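Local coordinates for protein cyclin homolog (Herpesvirus saimiri, PDB 2F2C) that acts as a viral D-type cyclin that may modulate the host cell cycle and promote T-cell transformation and rapid proliferation during latent infection, at residues A[56-59]-A[60-64]; A[95-98]-A[99-103]; A[138-142]-A[143-147]. One frame throughout, in Å; residues are numbered along the deposited sequence.

Interaction 1: residues A[56-59]-A[60-64]; sequences LTWM and HLLCE
W58 and L62, one helical turn apart, meet through a CH-pi contact. The methyl CD2 of L62 lies over one face of the indole, 3.8 Å from the centroid of the six-membered ring and 16° off its normal, so the methyl is set above the benzene half of the ring system. Within this ring the nearest carbon is W58 CZ2, 3.7 Å from L62 CD2. The first torsion of W58 accounts for the meeting: with CG anti to the backbone N (chi1 178°), the indole stands out from the helix beside its own carbonyl carbon, and the L62 branch ending in CD2 reaches back along the helix to its face. The two side chains run alongside each other, pointing the same way.

Hydrogen bonding is that of an uninterrupted alpha-helix, which makes these residues a plain example of i to i+4 pairing. H60 N donates to L56 O at 2.8 Å, and L61 N to T57 O, L62 N to W58 O and C63 N to M59 O continue the series. The same spacing places L62 one turn on from W58, on the same side of the helix. The bonds belong to helix 49-65 of the N-terminal cyclin domain, whose L56 and M59 are buried against helix 72-83, while W58 and M59 pack on helix 94-109.

Polar side chains add to this on another side of the helix. H60 NE2 makes a weak hydrogen bond to E64 OE2 at 3.5 Å, again across one turn, while the imidazole meets F73 edge-to-face. The E64 carboxylate also has a long, weak ion pair with K183, near the place where the H60 side chain rests on helix 170-184. T57 OG1 turns back instead, bonding to the carbonyl of T53.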
# COMPACT_ATOMS: atom_id res chain seq x y z
N LEU A 56 18.35 3.27 17.36
CA LEU A 56 17.91 3.78 16.07
C LEU A 56 19.10 4.03 15.14
O LEU A 56 18.94 3.94 13.92
CB LEU A 56 17.07 5.04 16.24
CG LEU A 56 15.68 4.86 16.86
CD1 LEU A 56 14.94 6.19 16.79
CD2 LEU A 56 14.87 3.76 16.14
N THR A 57 20.27 4.31 15.71
CA THR A 57 21.52 4.42 14.95
C THR A 57 21.89 3.07 14.35
O THR A 57 22.29 2.99 13.20
CB THR A 57 22.65 4.95 15.84
OG1 THR A 57 22.43 6.35 16.09
CG2 THR A 57 23.96 4.96 15.11
N TRP A 58 21.72 2.02 15.12
CA TRP A 58 21.96 0.69 14.59
C TRP A 58 20.88 0.32 13.56
O TRP A 58 21.20 -0.08 12.45
CB TRP A 58 22.00 -0.30 15.74
CG TRP A 58 22.20 -1.72 15.35
CD1 TRP A 58 23.34 -2.30 14.87
CD2 TRP A 58 21.23 -2.76 15.45
NE1 TRP A 58 23.13 -3.65 14.65
CE2 TRP A 58 21.85 -3.95 15.00
CE3 TRP A 58 19.90 -2.82 15.87
CZ2 TRP A 58 21.17 -5.17 14.96
CZ3 TRP A 58 19.23 -4.02 15.82
CH2 TRP A 58 19.86 -5.19 15.37
N MET A 59 19.60 0.48 13.92
CA MET A 59 18.51 0.17 13.00
C MET A 59 18.70 0.89 11.64
O MET A 59 18.52 0.31 10.56
CB MET A 59 17.17 0.54 13.64
CG MET A 59 16.81 -0.27 14.90
SD MET A 59 15.26 0.29 15.70
CE MET A 59 14.07 0.20 14.34
N HIS A 60 19.10 2.16 11.73
CA HIS A 60 19.46 2.94 10.56
C HIS A 60 20.60 2.33 9.75
O HIS A 60 20.48 2.13 8.53
CB HIS A 60 19.81 4.38 10.92
CG HIS A 60 20.10 5.23 9.72
ND1 HIS A 60 19.13 5.95 9.07
CD2 HIS A 60 21.25 5.43 9.03
CE1 HIS A 60 19.67 6.58 8.03
NE2 HIS A 60 20.95 6.28 7.99
N LEU A 61 21.72 2.03 10.42
CA LEU A 61 22.86 1.45 9.73
C LEU A 61 22.42 0.24 8.92
O LEU A 61 22.79 0.07 7.76
CB LEU A 61 23.96 1.06 10.71
CG LEU A 61 25.29 0.67 10.07
CD1 LEU A 61 25.89 1.83 9.29
CD2 LEU A 61 26.27 0.18 11.13
N LEU A 62 21.59 -0.58 9.56
CA LEU A 62 21.13 -1.83 9.03
C LEU A 62 20.38 -1.64 7.70
O LEU A 62 20.66 -2.36 6.71
CB LEU A 62 20.24 -2.48 10.08
CG LEU A 62 20.21 -3.98 10.30
CD1 LEU A 62 21.54 -4.62 10.11
CD2 LEU A 62 19.71 -4.23 11.71
N CYS A 63 19.48 -0.65 7.66
CA CYS A 63 18.74 -0.32 6.44
C CYS A 63 19.64 0.28 5.37
O CYS A 63 19.56 -0.09 4.20
CB CYS A 63 17.61 0.65 6.75
SG CYS A 63 16.43 0.05 7.98
N GLU A 64 20.51 1.20 5.77
CA GLU A 64 21.46 1.84 4.87
C GLU A 64 22.38 0.78 4.27
O GLU A 64 22.57 0.74 3.06
CB GLU A 64 22.28 2.86 5.66
CG GLU A 64 22.98 3.97 4.88
CD GLU A 64 23.85 4.85 5.80
OE1 GLU A 64 24.72 4.30 6.53
OE2 GLU A 64 23.67 6.09 5.81

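Interaction 2: residues A[95-98]-A[99-103]; sequences QKIG and AACVL
From Q95 to V102 the backbone forms four successive i to i+4 hydrogen bonds: A99 N to Q95 O, A100 N to K96 O, C101 N to I97 O, and a longer, weak one from V102 N to G98 O at 3.3 Å.

The side chains of G98, A99, A100 and C101 are small or absent, and few side chains touch each other along the helix. The methyl of A99 approaches the preceding turn, with its CB 3.2 Å from Q95 O, and A100 CB lies 3.7 Å from both K96 O and I97 O. The apolar side-chain meeting is loose, I97 CG2 to C101 SG at 4.2 Å. With chi1 at -58°, C101 places its sulfur beside its own backbone N, back toward the I97 turn.

These small residues lie where helix 94-109 is enclosed by three others of the all-helical N-terminal cyclin domain. I97 and C101 pack on helix 72-83, A100 on helix 129-142, and Q95 and V102 on helix 49-65. G98 is buried, and its carbonyl oxygen packs against the M59 methyl CE of helix 49-65.

V102 brings its CG2 methyl to 3.7 Å from G98 O. K96 NZ is hydrogen-bonded to the carbonyl of E131 in helix 129-142, on which its chain also packs. One turn beyond A99, L103 packs against the backbone of another protein chain.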
# COMPACT_ATOMS: atom_id res chain seq x y z
N GLN A 95 17.47 -4.43 21.92
CA GLN A 95 17.98 -4.77 20.60
C GLN A 95 17.06 -5.74 19.86
O GLN A 95 16.82 -5.58 18.67
CB GLN A 95 19.40 -5.32 20.70
CG GLN A 95 20.11 -5.38 19.37
CD GLN A 95 21.61 -5.57 19.48
OE1 GLN A 95 22.33 -5.31 18.52
NE2 GLN A 95 22.09 -6.02 20.64
N LYS A 96 16.55 -6.74 20.58
CA LYS A 96 15.61 -7.70 20.02
C LYS A 96 14.36 -6.99 19.52
O LYS A 96 13.83 -7.31 18.45
CB LYS A 96 15.23 -8.73 21.08
CG LYS A 96 14.56 -9.98 20.54
CD LYS A 96 14.80 -11.16 21.47
CE LYS A 96 13.91 -11.13 22.71
NZ LYS A 96 12.61 -11.80 22.45
N ILE A 97 13.90 -6.01 20.27
CA ILE A 97 12.69 -5.28 19.90
C ILE A 97 12.92 -4.56 18.58
O ILE A 97 12.15 -4.73 17.63
CB ILE A 97 12.25 -4.30 21.02
CG1 ILE A 97 11.85 -5.08 22.28
CG2 ILE A 97 11.09 -3.43 20.53
CD1 ILE A 97 11.64 -4.24 23.54
N GLY A 98 14.00 -3.77 18.54
CA GLY A 98 14.32 -2.94 17.39
C GLY A 98 14.62 -3.79 16.18
O GLY A 98 14.38 -3.37 15.04
N ALA A 99 15.18 -4.97 16.42
CA ALA A 99 15.45 -5.92 15.36
C ALA A 99 14.14 -6.36 14.74
O ALA A 99 14.04 -6.42 13.53
CB ALA A 99 16.22 -7.12 15.88
N ALA A 100 13.13 -6.65 15.55
CA ALA A 100 11.86 -7.15 15.03
C ALA A 100 10.99 -6.06 14.40
O ALA A 100 10.06 -6.37 13.64
CB ALA A 100 11.11 -7.90 16.08
N CYS A 101 11.28 -4.80 14.71
CA CYS A 101 10.61 -3.69 14.04
C CYS A 101 11.09 -3.56 12.60
O CYS A 101 10.28 -3.53 11.68
CB CYS A 101 10.81 -2.39 14.81
SG CYS A 101 10.17 -2.54 16.49
N VAL A 102 12.40 -3.53 12.40
CA VAL A 102 12.98 -3.55 11.05
C VAL A 102 12.48 -4.76 10.27
O VAL A 102 12.23 -4.67 9.07
CB VAL A 102 14.52 -3.54 11.09
CG1 VAL A 102 15.11 -3.85 9.73
CG2 VAL A 102 15.02 -2.20 11.57
N LEU A 103 12.32 -5.91 10.94
CA LEU A 103 11.81 -7.09 10.26
C LEU A 103 10.40 -6.80 9.74
O LEU A 103 10.15 -6.93 8.54
CB LEU A 103 11.86 -8.35 11.14
CG LEU A 103 11.40 -9.66 10.47
CD1 LEU A 103 12.33 -10.09 9.35
CD2 LEU A 103 11.28 -10.79 11.46

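Interaction 3: residues A[138-142]-A[143-147]; sequences DILEA and LKWDT
L140 O accepts the backbone N-H of W145 at 2.9 Å, five residues ahead and at a donor angle of 155°. The bond closes a loop at the end of helix 129-142, where K144 leaves helical geometry with a positive phi of 55°. Inside that loop K144 N makes a weak bond to E141 O at 3.3 Å. One residue earlier the ordinary helical pattern still holds: I139 O receives L143 N at 3.2 Å, and also a weak bond from A142 N.

The backbone bond from W145 N to L140 O brings the two side chains together at a slant. L140 CG lies beside its backbone N (chi1 -79°), which directs one methyl to W145 and the other to T147. L140 CB stands over one face of the indole, 4.1 Å from the centroid of its five-membered ring, and CD1 extends toward the far carbon CH2 of W145. CD2 of L140 meets T147 CG2 at 3.6 Å. Alongside, I139 CG2 touches L143 CD1 at 3.8 Å, the two side chains pointing the same way.

I139 also packs on helix 94-109, while L140, W145 and T147 touch apolar side chains of another protein chain. The carbonyl of K144 and the carboxylate of E141 hydrogen-bond to that chain.

A type I' turn from L143 to D146 overlaps this end, with K144 and W145 at its centre. The two bonds that end the helix, with K144 as the C-prime residue, form a Schellman motif, accompanied by its usual apolar contact, here L140 with W145.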
# COMPACT_ATOMS: atom_id res chain seq x y z
N ASP A 138 4.75 -10.98 19.18
CA ASP A 138 4.31 -10.18 20.33
C ASP A 138 4.07 -8.71 19.97
O ASP A 138 3.07 -8.13 20.40
CB ASP A 138 5.27 -10.33 21.51
CG ASP A 138 4.98 -11.58 22.35
OD1 ASP A 138 5.93 -12.13 22.96
OD2 ASP A 138 3.84 -12.09 22.47
N ILE A 139 4.97 -8.13 19.17
CA ILE A 139 4.76 -6.77 18.62
C ILE A 139 3.45 -6.67 17.83
O ILE A 139 2.59 -5.83 18.12
CB ILE A 139 5.93 -6.32 17.73
CG1 ILE A 139 7.17 -6.04 18.58
CG2 ILE A 139 5.53 -5.08 16.93
CD1 ILE A 139 8.42 -5.92 17.76
N LEU A 140 3.30 -7.53 16.83
CA LEU A 140 2.12 -7.49 15.99
C LEU A 140 0.82 -7.52 16.79
O LEU A 140 -0.06 -6.69 16.59
CB LEU A 140 2.16 -8.63 14.98
CG LEU A 140 3.07 -8.42 13.76
CD1 LEU A 140 3.27 -9.75 13.04
CD2 LEU A 140 2.52 -7.36 12.81
N GLU A 141 0.71 -8.47 17.72
CA GLU A 141 -0.55 -8.63 18.41
C GLU A 141 -0.86 -7.57 19.45
O GLU A 141 -2.01 -7.30 19.74
CB GLU A 141 -0.77 -10.08 18.88
CG GLU A 141 -0.25 -10.52 20.24
CD GLU A 141 -0.77 -11.92 20.61
OE1 GLU A 141 -0.23 -12.93 20.10
OE2 GLU A 141 -1.73 -12.03 21.42
N ALA A 142 0.18 -6.91 19.96
CA ALA A 142 0.02 -5.77 20.85
C ALA A 142 -0.53 -4.53 20.13
O ALA A 142 -1.37 -3.82 20.68
CB ALA A 142 1.33 -5.44 21.54
N LEU A 143 -0.06 -4.27 18.92
CA LEU A 143 -0.58 -3.17 18.09
C LEU A 143 -1.87 -3.54 17.36
O LEU A 143 -2.39 -2.74 16.58
CB LEU A 143 0.45 -2.74 17.06
CG LEU A 143 1.88 -2.44 17.48
CD1 LEU A 143 2.77 -2.50 16.26
CD2 LEU A 143 1.99 -1.08 18.13
N LYS A 144 -2.37 -4.75 17.60
CA LYS A 144 -3.54 -5.29 16.90
C LYS A 144 -3.36 -5.26 15.38
O LYS A 144 -4.30 -5.00 14.64
CB LYS A 144 -4.85 -4.58 17.32
CG LYS A 144 -5.24 -4.72 18.81
CD LYS A 144 -4.76 -3.51 19.67
CE LYS A 144 -5.84 -2.41 19.81
NZ LYS A 144 -5.23 -1.03 19.97
N TRP A 145 -2.12 -5.50 14.94
CA TRP A 145 -1.74 -5.58 13.52
C TRP A 145 -1.90 -4.26 12.73
O TRP A 145 -1.77 -4.26 11.50
CB TRP A 145 -2.45 -6.75 12.82
CG TRP A 145 -2.03 -8.11 13.30
CD1 TRP A 145 -2.25 -8.65 14.54
CD2 TRP A 145 -1.37 -9.13 12.53
NE1 TRP A 145 -1.74 -9.93 14.59
CE2 TRP A 145 -1.20 -10.25 13.38
CE3 TRP A 145 -0.89 -9.20 11.22
CZ2 TRP A 145 -0.58 -11.43 12.95
CZ3 TRP A 145 -0.28 -10.38 10.79
CH2 TRP A 145 -0.12 -11.47 11.66
N ASP A 146 -2.15 -3.16 13.43
CA ASP A 146 -2.23 -1.83 12.81
C ASP A 146 -0.80 -1.27 12.68
O ASP A 146 -0.38 -0.43 13.48
CB ASP A 146 -3.16 -0.93 13.64
CG ASP A 146 -3.37 0.48 13.05
OD1 ASP A 146 -2.81 0.89 12.01
OD2 ASP A 146 -4.14 1.28 13.61
N THR A 147 -0.08 -1.75 11.66
CA THR A 147 1.37 -1.52 11.53
C THR A 147 1.78 -0.33 10.67
O THR A 147 2.77 0.33 10.94
CB THR A 147 2.04 -2.76 10.95
OG1 THR A 147 1.39 -3.10 9.72
CG2 THR A 147 1.78 -3.96 11.83

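Overall arrangement
All three contacts are local and sit in the N-terminal cyclin domain. Interactions 1 and 2 lie within continuous helices and are largely buried, six of eight touching residues each; they touch directly, M59 CE being 3.8 Å from V102 CG2. Interaction 2 touches interaction 3 in turn, through A100 CB and I139 CD1 at 3.7 Å, so helix 94-109 stands between helices 49-65 and 129-142. Interactions 1 and 3 do not meet. Chemistry follows place: an indole covered on one face by a leucine methyl in the first, small side chains in the enclosed second, and a helix end in the third, which carries the exposed E141 and K144 and meets another protein chain far more widely than interaction 2, which reaches it only through L103.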